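Local coordinates for protein aspartokinase 1, chloroplastic (Arabidopsis thaliana, PDB 2CDQ) that phosphorylates L-aspartate with ATP to give 4-phospho-L-aspartate, the first step of lysine, threonine, methionine and isoleucine synthesis, and binds lysine and S-adenosylmethionine as allosteric effectors, at residues A439-M452 / F464-L478. Residues are numbered along the deposited sequence; the frame is centred on the assembly and turned at random.
Sequences AFHVLYTKGVNVQM and FIVNEAEAEGCVQAL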
loop_
_atom_site.group_PDB
_atom_site.type_symbol
_atom_site.label_atom_id
_atom_site.label_comp_id
_atom_site.label_asym_id
_atom_site.label_seq_id
_atom_site.Cartn_x
_atom_site.Cartn_y
_atom_site.Cartn_z
ATOM N N ALA A 439 22.435 0.119 -4.306
ATOM C CA ALA A 439 21.869 -0.409 -3.067
ATOM C C ALA A 439 21.748 -1.932 -3.109
ATOM O O ALA A 439 22.312 -2.635 -2.260
ATOM C CB ALA A 439 20.522 0.223 -2.796
ATOM N N PHE A 440 21.035 -2.433 -4.116
ATOM C CA PHE A 440 20.828 -3.865 -4.263
ATOM C C PHE A 440 22.111 -4.618 -4.575
ATOM O O PHE A 440 22.249 -5.785 -4.191
ATOM C CB PHE A 440 19.739 -4.162 -5.286
ATOM C CG PHE A 440 18.367 -3.841 -4.788
ATOM C CD1 PHE A 440 17.747 -2.645 -5.141
ATOM C CD2 PHE A 440 17.703 -4.720 -3.933
ATOM C CE1 PHE A 440 16.481 -2.340 -4.665
ATOM C CE2 PHE A 440 16.437 -4.423 -3.455
ATOM C CZ PHE A 440 15.822 -3.234 -3.817
ATOM N N HIS A 441 23.056 -3.956 -5.241
ATOM C CA HIS A 441 24.361 -4.564 -5.426
ATOM C C HIS A 441 24.984 -4.836 -4.063
ATOM O O HIS A 441 25.491 -5.934 -3.815
ATOM C CB HIS A 441 25.299 -3.698 -6.253
ATOM C CG HIS A 441 26.692 -4.240 -6.310
ATOM N ND1 HIS A 441 27.005 -5.416 -6.963
ATOM C CD2 HIS A 441 27.846 -3.795 -5.758
ATOM C CE1 HIS A 441 28.296 -5.660 -6.827
ATOM N NE2 HIS A 441 28.829 -4.692 -6.101
ATOM N N VAL A 442 24.925 -3.836 -3.182
ATOM C CA VAL A 442 25.456 -3.972 -1.824
ATOM C C VAL A 442 24.764 -5.123 -1.092
ATOM O O VAL A 442 25.428 -5.995 -0.526
ATOM C CB VAL A 442 25.337 -2.651 -1.021
ATOM C CG1 VAL A 442 25.669 -2.873 0.436
ATOM C CG2 VAL A 442 26.249 -1.591 -1.607
ATOM N N LEU A 443 23.433 -5.130 -1.135
ATOM C CA LEU A 443 22.657 -6.158 -0.458
ATOM C C LEU A 443 22.949 -7.561 -0.999
ATOM O O LEU A 443 23.038 -8.515 -0.218
ATOM C CB LEU A 443 21.166 -5.838 -0.521
ATOM C CG LEU A 443 20.726 -4.605 0.268
ATOM C CD1 LEU A 443 19.247 -4.372 0.080
ATOM C CD2 LEU A 443 21.040 -4.746 1.754
ATOM N N TYR A 444 23.107 -7.675 -2.321
ATOM C CA TYR A 444 23.452 -8.945 -2.978
ATOM C C TYR A 444 24.817 -9.461 -2.517
ATOM O O TYR A 444 24.974 -10.655 -2.240
ATOM C CB TYR A 444 23.405 -8.794 -4.505
ATOM C CG TYR A 444 24.109 -9.885 -5.295
ATOM C CD1 TYR A 444 23.566 -11.166 -5.393
ATOM C CD2 TYR A 444 25.305 -9.624 -5.967
ATOM C CE1 TYR A 444 24.206 -12.164 -6.119
ATOM C CE2 TYR A 444 25.954 -10.613 -6.698
ATOM C CZ TYR A 444 25.401 -11.883 -6.770
ATOM O OH TYR A 444 26.040 -12.875 -7.492
ATOM N N THR A 445 25.787 -8.547 -2.431
ATOM C CA THR A 445 27.136 -8.842 -1.927
ATOM C C THR A 445 27.087 -9.497 -0.537
ATOM O O THR A 445 27.811 -10.461 -0.259
ATOM C CB THR A 445 27.996 -7.549 -1.889
ATOM O OG1 THR A 445 28.120 -7.025 -3.216
ATOM C CG2 THR A 445 29.385 -7.807 -1.319
ATOM N N LYS A 446 26.210 -8.973 0.317
ATOM C CA LYS A 446 26.042 -9.471 1.671
ATOM C C LYS A 446 25.174 -10.721 1.721
ATOM O O LYS A 446 25.137 -11.400 2.743
ATOM C CB LYS A 446 25.425 -8.391 2.558
ATOM C CG LYS A 446 26.272 -7.129 2.719
ATOM C CD LYS A 446 25.576 -6.103 3.614
ATOM C CE LYS A 446 25.561 -6.522 5.079
ATOM N NZ LYS A 446 26.939 -6.537 5.644
ATOM N N GLY A 447 24.473 -11.024 0.632
ATOM C CA GLY A 447 23.558 -12.166 0.606
ATOM C C GLY A 447 22.239 -11.853 1.290
ATOM O O GLY A 447 21.570 -12.747 1.816
ATOM N N VAL A 448 21.865 -10.577 1.279
ATOM C CA VAL A 448 20.628 -10.119 1.908
ATOM C C VAL A 448 19.531 -9.917 0.871
ATOM O O VAL A 448 19.747 -9.254 -0.145
ATOM C CB VAL A 448 20.838 -8.798 2.667
ATOM C CG1 VAL A 448 19.546 -8.345 3.320
ATOM C CG2 VAL A 448 21.937 -8.949 3.704
ATOM N N ASN A 449 18.362 -10.500 1.133
ATOM C CA ASN A 449 17.176 -10.277 0.311
ATOM C C ASN A 449 16.134 -9.456 1.048
ATOM O O ASN A 449 15.720 -9.808 2.149
ATOM C CB ASN A 449 16.566 -11.601 -0.155
ATOM C CG ASN A 449 17.381 -12.265 -1.251
ATOM O OD1 ASN A 449 18.100 -11.605 -2.010
ATOM N ND2 ASN A 449 17.261 -13.585 -1.347
ATOM N N VAL A 450 15.730 -8.354 0.431
ATOM C CA VAL A 450 14.701 -7.485 0.975
ATOM C C VAL A 450 13.361 -8.190 0.875
ATOM O O VAL A 450 12.992 -8.684 -0.192
ATOM C CB VAL A 450 14.664 -6.139 0.219
ATOM C CG1 VAL A 450 13.462 -5.318 0.631
ATOM C CG2 VAL A 450 15.955 -5.361 0.463
ATOM N N GLN A 451 12.639 -8.238 1.991
ATOM C CA GLN A 451 11.352 -8.939 2.053
ATOM C C GLN A 451 10.177 -8.134 1.501
ATOM O O GLN A 451 9.198 -8.713 1.034
ATOM C CB GLN A 451 11.038 -9.370 3.482
ATOM C CG GLN A 451 11.940 -10.462 4.027
ATOM C CD GLN A 451 11.910 -10.498 5.535
ATOM O OE1 GLN A 451 10.857 -10.704 6.140
ATOM N NE2 GLN A 451 13.065 -10.271 6.157
ATOM N N MET A 452 10.282 -6.808 1.552
ATOM C CA MET A 452 9.197 -5.931 1.133
ATOM C C MET A 452 9.777 -4.595 0.681
ATOM O O MET A 452 10.618 -4.017 1.375
ATOM C CB MET A 452 8.210 -5.749 2.296
ATOM C CG MET A 452 7.055 -4.796 2.062
ATOM S SD MET A 452 5.862 -4.896 3.420
ATOM C CE MET A 452 4.890 -3.425 3.126
ATOM N N PHE A 464 12.938 -0.559 2.451
ATOM C CA PHE A 464 13.138 -2.008 2.408
ATOM C C PHE A 464 12.795 -2.609 3.752
ATOM O O PHE A 464 13.224 -2.101 4.790
ATOM C CB PHE A 464 14.598 -2.385 2.145
ATOM C CG PHE A 464 15.236 -1.662 1.010
ATOM C CD1 PHE A 464 16.536 -1.192 1.139
ATOM C CD2 PHE A 464 14.559 -1.461 -0.187
ATOM C CE1 PHE A 464 17.154 -0.526 0.096
ATOM C CE2 PHE A 464 15.164 -0.792 -1.239
ATOM C CZ PHE A 464 16.464 -0.322 -1.099
ATOM N N ILE A 465 12.055 -3.709 3.737
ATOM C CA ILE A 465 11.868 -4.493 4.958
ATOM C C ILE A 465 12.900 -5.622 5.018
ATOM O O ILE A 465 13.033 -6.433 4.098
ATOM C CB ILE A 465 10.418 -4.992 5.135
ATOM C CG1 ILE A 465 9.538 -3.855 5.650
ATOM C CG2 ILE A 465 10.355 -6.170 6.100
ATOM C CD1 ILE A 465 9.228 -2.787 4.620
ATOM N N VAL A 466 13.626 -5.643 6.124
ATOM C CA VAL A 466 14.757 -6.511 6.299
ATOM C C VAL A 466 14.567 -7.227 7.657
ATOM O O VAL A 466 13.604 -6.934 8.377
ATOM C CB VAL A 466 16.035 -5.644 6.198
ATOM C CG1 VAL A 466 16.489 -5.135 7.565
ATOM C CG2 VAL A 466 17.136 -6.369 5.453
ATOM N N ASN A 467 15.434 -8.180 7.999
ATOM C CA ASN A 467 15.388 -8.758 9.349
ATOM C C ASN A 467 16.134 -7.907 10.377
ATOM O O ASN A 467 17.220 -7.391 10.097
ATOM C CB ASN A 467 15.926 -10.191 9.369
ATOM C CG ASN A 467 15.005 -11.165 8.669
ATOM O OD1 ASN A 467 13.781 -11.120 8.842
ATOM N ND2 ASN A 467 15.585 -12.050 7.865
ATOM N N GLU A 468 15.550 -7.771 11.568
ATOM C CA GLU A 468 16.145 -6.955 12.634
ATOM C C GLU A 468 17.629 -7.258 12.878
ATOM O O GLU A 468 18.431 -6.339 13.043
ATOM C CB GLU A 468 15.333 -7.069 13.933
ATOM C CG GLU A 468 16.003 -6.480 15.181
ATOM C CD GLU A 468 16.088 -4.951 15.204
ATOM O OE1 GLU A 468 16.738 -4.425 16.138
ATOM O OE2 GLU A 468 15.516 -4.271 14.317
ATOM N N ALA A 469 17.981 -8.543 12.873
ATOM C CA ALA A 469 19.347 -8.985 13.163
ATOM C C ALA A 469 20.393 -8.562 12.122
ATOM O O ALA A 469 21.567 -8.421 12.453
ATOM C CB ALA A 469 19.380 -10.494 13.365
ATOM N N GLU A 470 19.971 -8.370 10.873
ATOM C CA GLU A 470 20.891 -8.058 9.779
ATOM C C GLU A 470 20.895 -6.562 9.444
ATOM O O GLU A 470 21.743 -6.083 8.680
ATOM C CB GLU A 470 20.524 -8.885 8.541
ATOM C CG GLU A 470 19.214 -8.461 7.875
ATOM C CD GLU A 470 18.701 -9.444 6.831
ATOM O OE1 GLU A 470 17.489 -9.394 6.535
ATOM O OE2 GLU A 470 19.491 -10.261 6.307
ATOM N N ALA A 471 19.947 -5.840 10.034
ATOM C CA ALA A 471 19.673 -4.441 9.710
ATOM C C ALA A 471 20.874 -3.515 9.880
ATOM O O ALA A 471 21.249 -2.803 8.957
ATOM C CB ALA A 471 18.484 -3.936 10.546
ATOM N N GLU A 472 21.463 -3.532 11.071
ATOM C CA GLU A 472 22.558 -2.637 11.430
ATOM C C GLU A 472 23.766 -2.803 10.497
ATOM O O GLU A 472 24.326 -1.816 10.014
ATOM C CB GLU A 472 22.951 -2.877 12.886
ATOM C CG GLU A 472 23.559 -1.690 13.581
ATOM C CD GLU A 472 23.738 -1.916 15.065
ATOM O OE1 GLU A 472 24.697 -1.353 15.631
ATOM O OE2 GLU A 472 22.928 -2.651 15.670
ATOM N N GLY A 473 24.143 -4.050 10.233
ATOM C CA GLY A 473 25.210 -4.363 9.287
ATOM C C GLY A 473 24.905 -3.918 7.869
ATOM O O GLY A 473 25.816 -3.595 7.108
ATOM N N CYS A 474 23.623 -3.907 7.508
ATOM C CA CYS A 474 23.201 -3.428 6.191
ATOM C C CYS A 474 23.344 -1.917 6.087
ATOM O O CYS A 474 23.847 -1.410 5.084
ATOM C CB CYS A 474 21.757 -3.828 5.888
ATOM S SG CYS A 474 21.529 -5.549 5.429
ATOM N N VAL A 475 22.899 -1.206 7.121
ATOM C CA VAL A 475 22.983 0.252 7.153
ATOM C C VAL A 475 24.437 0.703 6.991
ATOM O O VAL A 475 24.737 1.590 6.189
ATOM C CB VAL A 475 22.355 0.841 8.438
ATOM C CG1 VAL A 475 22.673 2.316 8.562
ATOM C CG2 VAL A 475 20.849 0.638 8.437
ATOM N N GLN A 476 25.331 0.064 7.734
ATOM C CA GLN A 476 26.757 0.367 7.662
ATOM C C GLN A 476 27.308 0.140 6.259
ATOM O O GLN A 476 28.009 1.000 5.721
ATOM C CB GLN A 476 27.532 -0.469 8.678
ATOM C CG GLN A 476 27.129 -0.198 10.121
ATOM C CD GLN A 476 27.778 -1.150 11.104
ATOM O OE1 GLN A 476 28.786 -1.792 10.801
ATOM N NE2 GLN A 476 27.202 -1.244 12.295
ATOM N N ALA A 477 26.980 -1.009 5.671
ATOM C CA ALA A 477 27.393 -1.325 4.305
ATOM C C ALA A 477 26.882 -0.280 3.299
ATOM O O ALA A 477 27.649 0.229 2.474
ATOM C CB ALA A 477 26.925 -2.713 3.925
ATOM N N LEU A 478 25.595 0.050 3.388
ATOM C CA LEU A 478 24.989 1.033 2.498
ATOM C C LEU A 478 25.666 2.400 2.626
ATOM O O LEU A 478 25.944 3.062 1.621
ATOM C CB LEU A 478 23.478 1.133 2.744
ATOM C CG LEU A 478 22.611 -0.030 2.229
ATOM C CD1 LEU A 478 21.171 0.133 2.671
ATOM C CD2 LEU A 478 22.677 -0.188 0.705
#
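Phe464 sits in the middle of the tight part: both methyls of Val450 press on its CB and ring base, while its far end meets Phe440, the two ring centroids 5.1 Å apart and the planes at 58°. Ala439 and Leu443 add to this core from the same helix. Next to it, Cys474 SG touches both Leu443 CD2 and Val448 CG2, at 3.8 Å each, and Leu478 CD2 comes up against Val442 CB.

At the strand end two backbone bonds join the two segments, Gln451 N to Ile465 O and Ile465 N to Met452 O, both 2.8 Å. Met452 and Ile465 lie side by side and touch strands 341-347 and 372-378. The extended Gln451 side chain brings NE2 to Asn467 OD1 in a weak bond of 2.9 Å; its OE1 takes a bond from Arg420. Glu470 rests OE2 on Val448 CG1 and uses the anti lone pair of OE1 to accept from Asn467 N.

The solvent side is looser. Val442 CG1 meets Ala477 CB, and Lys446, its chain bent near its end (chi3 72°, chi4 67°), lays CD on the same methyl, yet NZ makes only a weak 3.5 Å bond to Gly473 O. Beyond it Gly447 closes the helix in a Schellman motif. Two helices packed on one face of a four-stranded antiparallel sheet are the hallmark of the ACT domain, here the second of this chain.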